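Local coordinates for fucolectin-related protein (Streptococcus pneumoniae, PDB 2WMF) that probably hydrolyses glycosidic bonds in host blood-group carbohydrate antigens, as the catalytic module of a family 98 glycoside hydrolase, at residues T31-E36 with G174-W179; Y297-N302 with P307-G312; N392-T397 with V407-S412. All blocks are in the same frame, centred on the assembly; numbering follows the deposited sequence.

Contact 1. Residues T31-E36 with G174-W179; sequences TTINNE and GAHFIW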
ATOM      1  N   THR A  31      14.864   9.138  10.643  1.00 10.21           N
ATOM      2  CA  THR A  31      13.422   8.860  10.674  1.00  9.53           C
ATOM      3  C   THR A  31      13.229   7.617  11.532  1.00 10.11           C
ATOM      4  O   THR A  31      13.992   6.667  11.392  1.00 10.10           O
ATOM      5  CB  THR A  31      12.862   8.585   9.250  1.00  9.63           C
ATOM      6  OG1 THR A  31      13.311   9.603   8.346  1.00 10.64           O
ATOM      7  CG2 THR A  31      11.309   8.493   9.286  1.00 10.11           C
ATOM      8  N   THR A  32      12.247   7.642  12.438  1.00 10.65           N
ATOM      9  CA  THR A  32      11.857   6.489  13.213  1.00 10.23           C
ATOM     10  C   THR A  32      10.715   5.820  12.431  1.00 10.09           C
ATOM     11  O   THR A  32       9.661   6.421  12.225  1.00 10.64           O
ATOM     12  CB  THR A  32      11.401   6.888  14.605  1.00 11.51           C
ATOM     13  OG1 THR A  32      12.524   7.435  15.301  1.00 14.27           O
ATOM     14  CG2 THR A  32      10.856   5.717  15.366  1.00 12.69           C
ATOM     15  N   ILE A  33      10.989   4.615  11.947  1.00  9.52           N
ATOM     16  CA  ILE A  33      10.021   3.832  11.160  1.00  8.73           C
ATOM     17  C   ILE A  33       9.853   2.480  11.829  1.00  8.36           C
ATOM     18  O   ILE A  33      10.812   1.715  11.954  1.00  9.83           O
ATOM     19  CB  ILE A  33      10.495   3.593   9.689  1.00  8.31           C
ATOM     20  CG1 ILE A  33      10.862   4.910   9.018  1.00  8.26           C
ATOM     21  CG2 ILE A  33       9.400   2.828   8.928  1.00  9.35           C
ATOM     22  CD1 ILE A  33      11.473   4.780   7.609  1.00  8.81           C
ATOM     23  N   ASN A  34       8.628   2.188  12.276  1.00  8.91           N
ATOM     24  CA  ASN A  34       8.282   0.922  12.881  1.00  9.73           C
ATOM     25  C   ASN A  34       6.754   0.876  12.961  1.00  8.74           C
ATOM     26  O   ASN A  34       6.074   1.814  12.540  1.00  8.88           O
ATOM     27  CB  ASN A  34       8.911   0.729  14.279  1.00 10.89           C
ATOM     28  CG  ASN A  34       8.552   1.841  15.241  1.00 11.36           C
ATOM     29  OD1 ASN A  34       7.379   2.081  15.482  1.00 11.53           O
ATOM     30  ND2 ASN A  34       9.581   2.502  15.843  1.00 11.76           N
ATOM     31  N   ASN A  35       6.201  -0.220  13.479  1.00  9.54           N
ATOM     32  CA  ASN A  35       4.752  -0.344  13.577  1.00 10.29           C
ATOM     33  C   ASN A  35       4.061   0.782  14.350  1.00 11.03           C
ATOM     34  O   ASN A  35       2.918   1.138  14.024  1.00 11.48           O
ATOM     35  CB  ASN A  35       4.306  -1.713  14.069  1.00 10.28           C
ATOM     36  CG  ASN A  35       4.701  -1.979  15.529  1.00  9.09           C
ATOM     37  OD1 ASN A  35       5.751  -1.522  15.990  1.00 10.81           O
ATOM     38  ND2 ASN A  35       3.916  -2.789  16.198  1.00  9.79           N
ATOM     39  N   GLU A  36       4.729   1.324  15.380  1.00 11.20           N
ATOM     40  CA  GLU A  36       4.202   2.455  16.145  1.00 12.21           C
ATOM     41  C   GLU A  36       4.461   3.823  15.514  1.00 11.08           C
ATOM     42  O   GLU A  36       3.945   4.828  15.978  1.00 12.12           O
ATOM     43  CB  GLU A  36       4.746   2.411  17.578  1.00 13.20           C
ATOM     44  CG  GLU A  36       4.341   1.089  18.247  1.00 15.26           C
ATOM     45  CD  GLU A  36       4.879   0.882  19.665  1.00 18.04           C
ATOM     46  OE1 GLU A  36       5.260   1.875  20.281  1.00 20.42           O
ATOM     47  OE2 GLU A  36       4.891  -0.319  20.134  1.00 24.21           O
ATOM     48  N   GLY A 174      22.413   7.411   9.282  1.00 11.78           N
ATOM     49  CA  GLY A 174      21.139   7.125   9.928  1.00 11.42           C
ATOM     50  C   GLY A 174      19.936   7.280   9.017  1.00 10.99           C
ATOM     51  O   GLY A 174      18.818   7.474   9.486  1.00 10.89           O
ATOM     52  N   ALA A 175      20.193   7.177   7.713  1.00 10.48           N
ATOM     53  CA  ALA A 175      19.179   7.368   6.710  1.00 10.57           C
ATOM     54  C   ALA A 175      18.587   6.043   6.231  1.00 10.04           C
ATOM     55  O   ALA A 175      19.056   4.955   6.627  1.00 10.31           O
ATOM     56  CB  ALA A 175      19.774   8.153   5.539  1.00 10.29           C
ATOM     57  N   HIS A 176      17.556   6.136   5.384  1.00  9.31           N
ATOM     58  CA  HIS A 176      16.912   4.930   4.805  1.00  8.72           C
ATOM     59  C   HIS A 176      17.065   4.864   3.274  1.00  8.21           C
ATOM     60  O   HIS A 176      16.903   5.862   2.583  1.00  8.67           O
ATOM     61  CB  HIS A 176      15.426   4.890   5.144  1.00  8.65           C
ATOM     62  CG  HIS A 176      15.135   4.555   6.577  1.00  8.01           C
ATOM     63  ND1 HIS A 176      14.991   5.517   7.565  1.00 10.49           N
ATOM     64  CD2 HIS A 176      14.968   3.353   7.181  1.00  9.87           C
ATOM     65  CE1 HIS A 176      14.766   4.908   8.721  1.00 10.31           C
ATOM     66  NE2 HIS A 176      14.735   3.590   8.513  1.00  7.90           N
ATOM     67  N   PHE A 177      17.341   3.663   2.795  1.00  7.76           N
ATOM     68  CA  PHE A 177      17.320   3.319   1.384  1.00  7.82           C
ATOM     69  C   PHE A 177      16.025   2.556   1.168  1.00  7.35           C
ATOM     70  O   PHE A 177      15.786   1.510   1.794  1.00  7.43           O
ATOM     71  CB  PHE A 177      18.521   2.445   1.012  1.00  8.10           C
ATOM     72  CG  PHE A 177      18.648   2.144  -0.489  1.00  9.00           C
ATOM     73  CD1 PHE A 177      19.314   3.018  -1.314  1.00  8.70           C
ATOM     74  CD2 PHE A 177      18.015   1.028  -1.053  1.00  8.27           C
ATOM     75  CE1 PHE A 177      19.435   2.792  -2.679  1.00  7.88           C
ATOM     76  CE2 PHE A 177      18.129   0.771  -2.399  1.00  9.19           C
ATOM     77  CZ  PHE A 177      18.814   1.653  -3.224  1.00  8.88           C
ATOM     78  N   ILE A 178      15.195   3.087   0.273  1.00  7.45           N
ATOM     79  CA  ILE A 178      13.836   2.529   0.018  1.00  8.44           C
ATOM     80  C   ILE A 178      13.785   2.035  -1.426  1.00  8.35           C
ATOM     81  O   ILE A 178      13.926   2.831  -2.364  1.00  8.53           O
ATOM     82  CB  ILE A 178      12.719   3.548   0.296  1.00  8.43           C
ATOM     83  CG1 ILE A 178      12.841   4.080   1.734  1.00  9.13           C
ATOM     84  CG2 ILE A 178      11.301   2.912   0.041  1.00  8.03           C
ATOM     85  CD1 ILE A 178      11.741   5.029   2.138  1.00 10.90           C
ATOM     86  N   TRP A 179      13.562   0.725  -1.577  1.00  9.15           N
ATOM     87  CA  TRP A 179      13.557   0.075  -2.902  1.00  7.86           C
ATOM     88  C   TRP A 179      12.149  -0.441  -3.259  1.00  7.90           C
ATOM     89  O   TRP A 179      11.688  -1.386  -2.645  1.00  9.00           O
ATOM     90  CB  TRP A 179      14.569  -1.095  -2.943  1.00  8.88           C
ATOM     91  CG  TRP A 179      14.867  -1.629  -4.322  1.00  8.77           C
ATOM     92  CD1 TRP A 179      14.101  -1.493  -5.457  1.00  9.27           C
ATOM     93  CD2 TRP A 179      16.007  -2.400  -4.703  1.00  8.75           C
ATOM     94  NE1 TRP A 179      14.691  -2.138  -6.504  1.00  7.90           N
ATOM     95  CE2 TRP A 179      15.857  -2.716  -6.073  1.00  9.19           C
ATOM     96  CE3 TRP A 179      17.143  -2.871  -4.015  1.00  9.20           C
ATOM     97  CZ2 TRP A 179      16.824  -3.449  -6.773  1.00  8.59           C
ATOM     98  CZ3 TRP A 179      18.084  -3.597  -4.686  1.00  9.56           C
ATOM     99  CH2 TRP A 179      17.921  -3.892  -6.061  1.00  9.72           C
TER
HETATM  100  O   HOH W   1      15.526   8.320   7.499  1.00 11.24           O
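The extended backbone at Thr-31, which touches His-176 at the start of strand 176-180, passes with its CA 7.1 Å from the CA of Ala-175; close by, Gly-174 shares a backbone hydrogen bond with Arg-30. From that point segment 31-36 draws away from the strand, so the meeting is carried by Thr-31, Ile-33 and His-176. Ile-33 and His-176 reach toward each other from opposite directions. The methyl CD1 of Ile-33 stands 3.5 Å from the centroid of the His-176 imidazole, only 9° off the ring normal, a well-centred CH-pi contact. Ile-33 CG1 lies beside its own backbone N and anti to the carbonyl carbon (chi1 -53°), which sends the longer branch over the ring while CG2 takes the other direction. At the ring edge the CE1-H side faces Thr-31 O in the ring plane, CE1 of His-176 to O of Thr-31 being 3.3 Å. Also in that plane sits a water, 2.9 Å from His-176 ND1 and 2.7 Å from Thr-31 OG1, which joins the two side chains by hydrogen bonds. Histidine suits the place because one flat group offers an apolar face to isoleucine and a polar rim to water, and threonine adds a hydroxyl beside a CB that packs at 4.1 Å from His-176 ND1. Gly-174, two residues before the strand, has a positive phi of 71°, which glycine accepts readily. Val-208 and Met-29 also touch the His-176 side chain. The setting is the floor of a (beta/alpha)8 barrel, where the loop leading into strand 39-45 runs across the N-terminal ends of the parallel strands.

Contact 2. Residues Y297-N302 with P307-G312; sequences YTFMTN and PAFTKG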
ATOM      1  N   TYR A 297      -3.772  11.905  -9.339  1.00  8.05           N
ATOM      2  CA  TYR A 297      -4.952  11.378  -8.687  1.00  7.35           C
ATOM      3  C   TYR A 297      -4.778  11.158  -7.190  1.00  7.53           C
ATOM      4  O   TYR A 297      -5.640  11.508  -6.410  1.00  7.65           O
ATOM      5  CB  TYR A 297      -5.318  10.039  -9.317  1.00  7.74           C
ATOM      6  CG  TYR A 297      -6.557   9.367  -8.748  1.00  7.38           C
ATOM      7  CD1 TYR A 297      -7.761  10.035  -8.645  1.00  6.57           C
ATOM      8  CD2 TYR A 297      -6.529   8.013  -8.359  1.00  8.60           C
ATOM      9  CE1 TYR A 297      -8.889   9.411  -8.204  1.00  8.08           C
ATOM     10  CE2 TYR A 297      -7.657   7.383  -7.912  1.00  6.92           C
ATOM     11  CZ  TYR A 297      -8.841   8.059  -7.811  1.00  7.02           C
ATOM     12  OH  TYR A 297     -10.010   7.436  -7.366  1.00  8.97           O
ATOM     13  N   THR A 298      -3.654  10.571  -6.827  1.00  8.03           N
ATOM     14  CA  THR A 298      -3.440  10.070  -5.453  1.00  8.02           C
ATOM     15  C   THR A 298      -2.915  11.143  -4.473  1.00  8.65           C
ATOM     16  O   THR A 298      -2.858  10.863  -3.271  1.00  9.64           O
ATOM     17  CB  THR A 298      -2.499   8.829  -5.420  1.00  8.15           C
ATOM     18  OG1 THR A 298      -1.253   9.120  -6.056  1.00 11.19           O
ATOM     19  CG2 THR A 298      -3.113   7.622  -6.146  1.00  7.29           C
ATOM     20  N   PHE A 299      -2.506  12.313  -4.951  1.00  9.41           N
ATOM     21  CA  PHE A 299      -1.946  13.331  -4.059  1.00  9.15           C
ATOM     22  C   PHE A 299      -2.504  14.721  -4.269  1.00  9.01           C
ATOM     23  O   PHE A 299      -3.317  15.174  -3.479  1.00  9.12           O
ATOM     24  CB  PHE A 299      -0.401  13.310  -4.112  1.00  9.49           C
ATOM     25  CG  PHE A 299       0.273  14.274  -3.160  1.00  8.71           C
ATOM     26  CD1 PHE A 299      -0.247  14.522  -1.861  1.00  9.87           C
ATOM     27  CD2 PHE A 299       1.445  14.915  -3.548  1.00  9.95           C
ATOM     28  CE1 PHE A 299       0.389  15.404  -0.999  1.00 10.10           C
ATOM     29  CE2 PHE A 299       2.083  15.799  -2.697  1.00  9.22           C
ATOM     30  CZ  PHE A 299       1.553  16.039  -1.416  1.00  9.22           C
ATOM     31  N   MET A 300      -2.134  15.379  -5.377  1.00  9.36           N
ATOM     32  CA  MET A 300      -2.362  16.842  -5.477  1.00 10.00           C
ATOM     33  C   MET A 300      -2.109  17.289  -6.930  1.00  9.01           C
ATOM     34  O   MET A 300      -1.214  16.794  -7.587  1.00  9.59           O
ATOM     35  CB  MET A 300      -1.387  17.558  -4.516  1.00 11.80           C
ATOM     36  CG  MET A 300      -1.658  18.935  -4.152  1.00 12.95           C
ATOM     37  SD  MET A 300      -0.537  19.502  -2.806  1.00 12.51           S
ATOM     38  CE  MET A 300       1.056  19.483  -3.587  1.00 10.01           C
ATOM     39  N   THR A 301      -2.903  18.257  -7.390  1.00  9.80           N
ATOM     40  CA  THR A 301      -2.572  19.037  -8.572  1.00  9.43           C
ATOM     41  C   THR A 301      -2.851  20.500  -8.224  1.00  8.97           C
ATOM     42  O   THR A 301      -3.806  20.838  -7.475  1.00 10.12           O
ATOM     43  CB  THR A 301      -3.355  18.621  -9.857  1.00  8.69           C
ATOM     44  OG1 THR A 301      -4.740  18.925  -9.693  1.00  9.73           O
ATOM     45  CG2 THR A 301      -3.102  17.060 -10.200  1.00  9.80           C
ATOM     46  N   ASN A 302      -2.011  21.361  -8.759  1.00 10.37           N
ATOM     47  CA  ASN A 302      -2.109  22.822  -8.528  1.00 11.13           C
ATOM     48  C   ASN A 302      -2.205  23.163  -7.027  1.00 11.67           C
ATOM     49  O   ASN A 302      -2.904  24.110  -6.604  1.00 11.59           O
ATOM     50  CB  ASN A 302      -3.293  23.392  -9.314  1.00 11.69           C
ATOM     51  CG  ASN A 302      -3.089  23.283 -10.797  1.00 12.82           C
ATOM     52  OD1 ASN A 302      -1.948  23.343 -11.282  1.00 14.98           O
ATOM     53  ND2 ASN A 302      -4.180  23.069 -11.532  1.00 13.94           N
ATOM     54  N   PRO A 307      -9.462  14.187  -3.431  1.00  8.90           N
ATOM     55  CA  PRO A 307     -10.256  13.313  -2.561  1.00  9.22           C
ATOM     56  C   PRO A 307      -9.639  11.936  -2.320  1.00  8.50           C
ATOM     57  O   PRO A 307      -9.759  11.388  -1.212  1.00  8.23           O
ATOM     58  CB  PRO A 307     -11.602  13.227  -3.287  1.00 10.16           C
ATOM     59  CG  PRO A 307     -11.676  14.562  -4.009  1.00  9.71           C
ATOM     60  CD  PRO A 307     -10.278  14.792  -4.504  1.00  9.10           C
ATOM     61  N   ALA A 308      -8.932  11.399  -3.310  1.00  8.36           N
ATOM     62  CA  ALA A 308      -8.245  10.077  -3.145  1.00  8.34           C
ATOM     63  C   ALA A 308      -7.240  10.206  -2.000  1.00  8.28           C
ATOM     64  O   ALA A 308      -7.124   9.303  -1.118  1.00  7.94           O
ATOM     65  CB  ALA A 308      -7.556   9.613  -4.478  1.00  9.19           C
ATOM     66  N   PHE A 309      -6.598  11.382  -1.936  1.00  8.50           N
ATOM     67  CA  PHE A 309      -5.655  11.656  -0.830  1.00  8.35           C
ATOM     68  C   PHE A 309      -6.398  11.874   0.494  1.00  8.77           C
ATOM     69  O   PHE A 309      -6.156  11.157   1.488  1.00  9.38           O
ATOM     70  CB  PHE A 309      -4.728  12.837  -1.143  1.00  9.27           C
ATOM     71  CG  PHE A 309      -3.615  13.029  -0.133  1.00  8.54           C
ATOM     72  CD1 PHE A 309      -2.641  12.046   0.029  1.00  7.56           C
ATOM     73  CD2 PHE A 309      -3.562  14.174   0.686  1.00  9.81           C
ATOM     74  CE1 PHE A 309      -1.582  12.197   0.954  1.00  9.91           C
ATOM     75  CE2 PHE A 309      -2.514  14.327   1.639  1.00 10.31           C
ATOM     76  CZ  PHE A 309      -1.525  13.339   1.740  1.00 11.25           C
ATOM     77  N   THR A 310      -7.268  12.865   0.524  1.00  8.33           N
ATOM     78  CA  THR A 310      -7.927  13.296   1.781  1.00  9.87           C
ATOM     79  C   THR A 310      -8.946  12.343   2.411  1.00  9.36           C
ATOM     80  O   THR A 310      -9.067  12.273   3.658  1.00  9.90           O
ATOM     81  CB  THR A 310      -8.543  14.702   1.634  1.00 11.02           C
ATOM     82  OG1 THR A 310      -9.698  14.621   0.790  1.00 12.16           O
ATOM     83  CG2 THR A 310      -7.506  15.707   1.119  1.00 10.29           C
ATOM     84  N   LYS A 311      -9.641  11.590   1.554  1.00  9.81           N
ATOM     85  CA  LYS A 311     -10.697  10.717   1.929  1.00 10.14           C
ATOM     86  C   LYS A 311     -10.438   9.239   1.624  1.00  8.98           C
ATOM     87  O   LYS A 311     -11.304   8.406   1.918  1.00  9.72           O
ATOM     88  CB  LYS A 311     -12.025  11.187   1.294  1.00 10.77           C
ATOM     89  CG  LYS A 311     -12.592  12.418   2.009  1.00 13.21           C
ATOM     90  CD  LYS A 311     -14.043  12.750   1.550  1.00 13.89           C
ATOM     91  CE  LYS A 311     -14.857  13.678   2.507  1.00 15.23           C
ATOM     92  NZ  LYS A 311     -16.343  13.871   2.141  1.00 15.26           N
ATOM     93  N   GLY A 312      -9.275   8.919   1.030  1.00  8.34           N
ATOM     94  CA  GLY A 312      -8.887   7.537   0.760  1.00  9.30           C
ATOM     95  C   GLY A 312      -7.612   7.174   1.519  1.00  8.97           C
ATOM     96  O   GLY A 312      -7.643   6.365   2.447  1.00  8.54           O
TER
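Tyr-297 and Phe-299 meet Ala-308 and Phe-309 where helix 307-322 begins, just beyond a tight beta hairpin (strands 300-301 and 304-305) that comes after the last strand of the (beta/alpha)8 barrel, 289-293, and the short helix 295-298. Pro-307 opens the helix; a proline is well placed in a first turn, since no earlier carbonyl waits for its missing N-H, while its own O accepts from Lys-311 N at 2.8 Å. Next comes Ala-308, whose CB does two jobs. It sits over the face of the Tyr-297 ring, 3.9 Å from the centroid and 11° off the normal, and it also lies 3.3 Å from the main-chain O of Tyr-297. Alanine suits the place: its small side chain lets the helix come close, so one methyl touches both ring face and carbonyl. The hydroxyl of Tyr-297 is hydrogen-bonded to the carbonyl O of Glu-270, which helps to hold the ring in place, and Ile-275 of helix 272-283 adds packing on both Tyr-297 and Ala-308. Phe-309 carries the larger share of the contact. Its CB rests 3.5 Å from Thr-298 O and 3.6 Å from Phe-299 O, close to the place where the chain leaves helix 295-298 for the hairpin. Its backbone N bonds to Thr-306 OG1, an oxygen that is also hydrogen-bonded to Tyr-297 O and so links the two segments through a third residue. The side chains of Phe-299 and Phe-309 run side by side in the same direction, and both touch Ser-42 of strand 39-45. Their rings form a T-shaped pair with planes at 72°: the edge of Phe-299 is turned to the face of Phe-309, its CD1 over the ring centre and 3.9 Å from CE1 of Phe-309.

Contact 3. Residues N392-T397 with V407-S412; sequences NAKILT and VNYLNS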
ATOM      1  N   ASN A 392       7.610 -23.102  15.357  1.00 17.15           N
ATOM      2  CA  ASN A 392       6.320 -23.774  15.333  1.00 18.13           C
ATOM      3  C   ASN A 392       5.678 -23.856  13.958  1.00 18.12           C
ATOM      4  O   ASN A 392       4.606 -24.464  13.847  1.00 19.39           O
ATOM      5  CB  ASN A 392       5.339 -23.115  16.325  1.00 19.34           C
ATOM      6  CG  ASN A 392       5.904 -23.064  17.752  1.00 23.21           C
ATOM      7  OD1 ASN A 392       5.916 -22.012  18.389  1.00 29.62           O
ATOM      8  ND2 ASN A 392       6.426 -24.187  18.215  1.00 26.32           N
ATOM      9  N   ALA A 393       6.312 -23.307  12.919  1.00 16.23           N
ATOM     10  CA  ALA A 393       5.743 -23.353  11.551  1.00 15.88           C
ATOM     11  C   ALA A 393       6.184 -24.583  10.758  1.00 15.26           C
ATOM     12  O   ALA A 393       7.337 -25.020  10.864  1.00 16.35           O
ATOM     13  CB  ALA A 393       6.133 -22.095  10.795  1.00 14.73           C
ATOM     14  N   LYS A 394       5.287 -25.109   9.926  1.00 14.11           N
ATOM     15  CA  LYS A 394       5.669 -26.095   8.934  1.00 13.89           C
ATOM     16  C   LYS A 394       6.452 -25.402   7.849  1.00 12.51           C
ATOM     17  O   LYS A 394       6.055 -24.319   7.385  1.00 12.27           O
ATOM     18  CB  LYS A 394       4.443 -26.750   8.312  1.00 13.71           C
ATOM     19  CG  LYS A 394       4.746 -27.600   7.058  1.00 18.02           C
ATOM     20  CD  LYS A 394       5.350 -28.965   7.409  1.00 20.63           C
ATOM     21  CE  LYS A 394       5.310 -29.911   6.198  1.00 21.61           C
ATOM     22  NZ  LYS A 394       5.798 -31.272   6.587  1.00 24.72           N
ATOM     23  N   ILE A 395       7.577 -25.989   7.458  1.00 12.87           N
ATOM     24  CA  ILE A 395       8.333 -25.470   6.317  1.00 13.15           C
ATOM     25  C   ILE A 395       7.928 -26.248   5.037  1.00 13.12           C
ATOM     26  O   ILE A 395       8.222 -27.441   4.870  1.00 14.29           O
ATOM     27  CB  ILE A 395       9.857 -25.518   6.556  1.00 13.58           C
ATOM     28  CG1 ILE A 395      10.228 -24.823   7.872  1.00 14.55           C
ATOM     29  CG2 ILE A 395      10.643 -24.904   5.352  1.00 13.49           C
ATOM     30  CD1 ILE A 395      11.681 -24.970   8.218  1.00 14.85           C
ATOM     31  N   LEU A 396       7.198 -25.582   4.158  1.00 11.33           N
ATOM     32  CA  LEU A 396       6.817 -26.174   2.849  1.00 12.73           C
ATOM     33  C   LEU A 396       7.897 -25.837   1.840  1.00 12.80           C
ATOM     34  O   LEU A 396       8.471 -24.762   1.895  1.00 12.43           O
ATOM     35  CB  LEU A 396       5.463 -25.639   2.355  1.00 13.03           C
ATOM     36  CG  LEU A 396       4.246 -26.153   3.126  1.00 16.05           C
ATOM     37  CD1 LEU A 396       2.994 -25.381   2.733  1.00 19.03           C
ATOM     38  CD2 LEU A 396       4.079 -27.663   2.918  1.00 17.71           C
ATOM     39  N   THR A 397       8.187 -26.768   0.949  1.00 12.70           N
ATOM     40  CA  THR A 397       9.054 -26.503  -0.191  1.00 13.33           C
ATOM     41  C   THR A 397       8.340 -27.037  -1.441  1.00 13.53           C
ATOM     42  O   THR A 397       7.262 -27.649  -1.348  1.00 15.08           O
ATOM     43  CB  THR A 397      10.419 -27.206  -0.054  1.00 12.78           C
ATOM     44  OG1 THR A 397      10.266 -28.618  -0.253  1.00 14.91           O
ATOM     45  CG2 THR A 397      11.102 -26.914   1.294  1.00 12.65           C
ATOM     46  N   VAL A 407      -4.497 -27.291  -0.510  1.00 16.54           N
ATOM     47  CA  VAL A 407      -5.528 -26.572   0.239  1.00 16.43           C
ATOM     48  C   VAL A 407      -5.947 -27.340   1.493  1.00 16.12           C
ATOM     49  O   VAL A 407      -6.055 -26.773   2.591  1.00 14.62           O
ATOM     50  CB  VAL A 407      -6.750 -26.209  -0.665  1.00 15.93           C
ATOM     51  CG1 VAL A 407      -7.898 -25.650   0.169  1.00 16.68           C
ATOM     52  CG2 VAL A 407      -6.316 -25.237  -1.745  1.00 16.96           C
ATOM     53  N   ASN A 408      -6.190 -28.643   1.349  1.00 15.90           N
ATOM     54  CA  ASN A 408      -6.548 -29.450   2.514  1.00 16.19           C
ATOM     55  C   ASN A 408      -5.442 -29.394   3.584  1.00 15.40           C
ATOM     56  O   ASN A 408      -5.720 -29.305   4.779  1.00 15.57           O
ATOM     57  CB  ASN A 408      -6.817 -30.899   2.095  1.00 17.34           C
ATOM     58  CG  ASN A 408      -8.143 -31.057   1.348  1.00 19.92           C
ATOM     59  OD1 ASN A 408      -9.014 -30.170   1.387  1.00 24.11           O
ATOM     60  ND2 ASN A 408      -8.298 -32.186   0.652  1.00 25.62           N
ATOM     61  N   TYR A 409      -4.184 -29.466   3.150  1.00 14.33           N
ATOM     62  CA  TYR A 409      -3.080 -29.440   4.108  1.00 14.29           C
ATOM     63  C   TYR A 409      -2.996 -28.107   4.850  1.00 13.53           C
ATOM     64  O   TYR A 409      -2.948 -28.055   6.074  1.00 12.93           O
ATOM     65  CB  TYR A 409      -1.736 -29.751   3.452  1.00 15.14           C
ATOM     66  CG  TYR A 409      -0.652 -29.731   4.494  1.00 15.14           C
ATOM     67  CD1 TYR A 409      -0.619 -30.696   5.494  1.00 16.02           C
ATOM     68  CD2 TYR A 409       0.284 -28.701   4.535  1.00 15.47           C
ATOM     69  CE1 TYR A 409       0.323 -30.672   6.471  1.00 15.47           C
ATOM     70  CE2 TYR A 409       1.257 -28.651   5.511  1.00 16.14           C
ATOM     71  CZ  TYR A 409       1.283 -29.640   6.491  1.00 16.24           C
ATOM     72  OH  TYR A 409       2.237 -29.560   7.491  1.00 18.88           O
ATOM     73  N   LEU A 410      -2.983 -27.009   4.115  1.00 12.89           N
ATOM     74  CA  LEU A 410      -2.942 -25.696   4.783  1.00 12.48           C
ATOM     75  C   LEU A 410      -4.181 -25.489   5.652  1.00 11.50           C
ATOM     76  O   LEU A 410      -4.088 -24.919   6.736  1.00 11.79           O
ATOM     77  CB  LEU A 410      -2.751 -24.591   3.746  1.00 12.80           C
ATOM     78  CG  LEU A 410      -1.271 -24.532   3.267  1.00 13.07           C
ATOM     79  CD1 LEU A 410      -1.108 -23.704   1.988  1.00 15.54           C
ATOM     80  CD2 LEU A 410      -0.343 -24.039   4.414  1.00 15.81           C
ATOM     81  N   ASN A 411      -5.352 -25.959   5.220  1.00 11.18           N
ATOM     82  CA  ASN A 411      -6.526 -25.892   6.056  1.00 11.53           C
ATOM     83  C   ASN A 411      -6.421 -26.667   7.365  1.00 11.49           C
ATOM     84  O   ASN A 411      -7.146 -26.375   8.314  1.00 12.05           O
ATOM     85  CB  ASN A 411      -7.754 -26.353   5.270  1.00 12.47           C
ATOM     86  CG  ASN A 411      -8.199 -25.292   4.259  1.00 12.68           C
ATOM     87  OD1 ASN A 411      -7.602 -24.204   4.202  1.00 13.46           O
ATOM     88  ND2 ASN A 411      -9.244 -25.580   3.489  1.00 13.70           N
ATOM     89  N   SER A 412      -5.558 -27.688   7.384  1.00 12.11           N
ATOM     90  CA  SER A 412      -5.329 -28.445   8.618  1.00 12.61           C
ATOM     91  C   SER A 412      -4.494 -27.658   9.650  1.00 13.18           C
ATOM     92  O   SER A 412      -4.463 -28.016  10.827  1.00 14.68           O
ATOM     93  CB  SER A 412      -4.691 -29.816   8.336  1.00 12.64           C
ATOM     94  OG  SER A 412      -3.304 -29.748   8.098  1.00 13.28           O
TER
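Lys-394 lies across the end of Tyr-409 at about a right angle, and its aliphatic chain wraps the phenol oxygen atom by atom. Lys-394 CB is 3.7 Å from Tyr-409 OH. Lys-394 CG is 3.2 Å from Tyr-409 OH and lies at the ring edge, in the plane of the phenol. A bend at chi2 (77°) then turns the chain alongside the hydroxyl instead of past it, so that Lys-394 CD keeps 3.2 Å and Lys-394 CE 3.4 Å from Tyr-409 OH. The ammonium at the tip leaves the tyrosine and makes a salt bridge with Glu-402 OE2; Glu-402 also touches the tyrosine side chain. Lysine fits this partly exposed place because its methylenes can pack on an aromatic rim while its charge continues to a carboxylate. Tyrosine suits the helix side: its long side chain spans to the strand and sets ring edge and OH against the lysine methylenes, and CE2 against Leu-396. Two residues on, Leu-396 faces the same way and is buried. Its CD2 slides past the ring to within 4.0 Å of Tyr-409 CE2, and its other branch, CD1, meets Leu-410 CD2, also at 4.0 Å. Leucine serves well here, as its two methyls divide between an aromatic and an aliphatic neighbour. On the helix backbone, Tyr-409 O accepts from both Ser-412 N and Ser-412 OG, the hydroxyl at 2.7 Å and on a lone pair in the carbonyl plane. Strand 394-396 is the edge of a three-stranded parallel sheet, beside strand 337-340. Helix 406-413 runs nearly antiparallel to it (159°), the axes 11.7 Å apart, and Leu-410 extends the packing to Ala-337, while Ile-395 points the other way onto helix 383-389, leaving the sheet layered between two helices.

In the fold
Along the chain the three contacts follow in series, 31-36 with 174-179 closing before 297-302 with 307-312, and 392-397 with 407-412 coming last. Contacts 1 and 2 belong to the eight-stranded parallel barrel: the first lies at the floor, the second just beyond its final strand, 289-293. Their centres are about 24 Å apart, and strand 39-45 runs between them, entered from segment 31-36 and touching contact 2 at Ser-42. Contact 3 packs a helix on a separate three-stranded parallel sheet, its centre about 33 Å from that of contact 1 and about 41 Å from that of contact 2. The C-terminal part is not independent of the barrel: helix 506-517 hydrogen-bonds to the hairpin of contact 2.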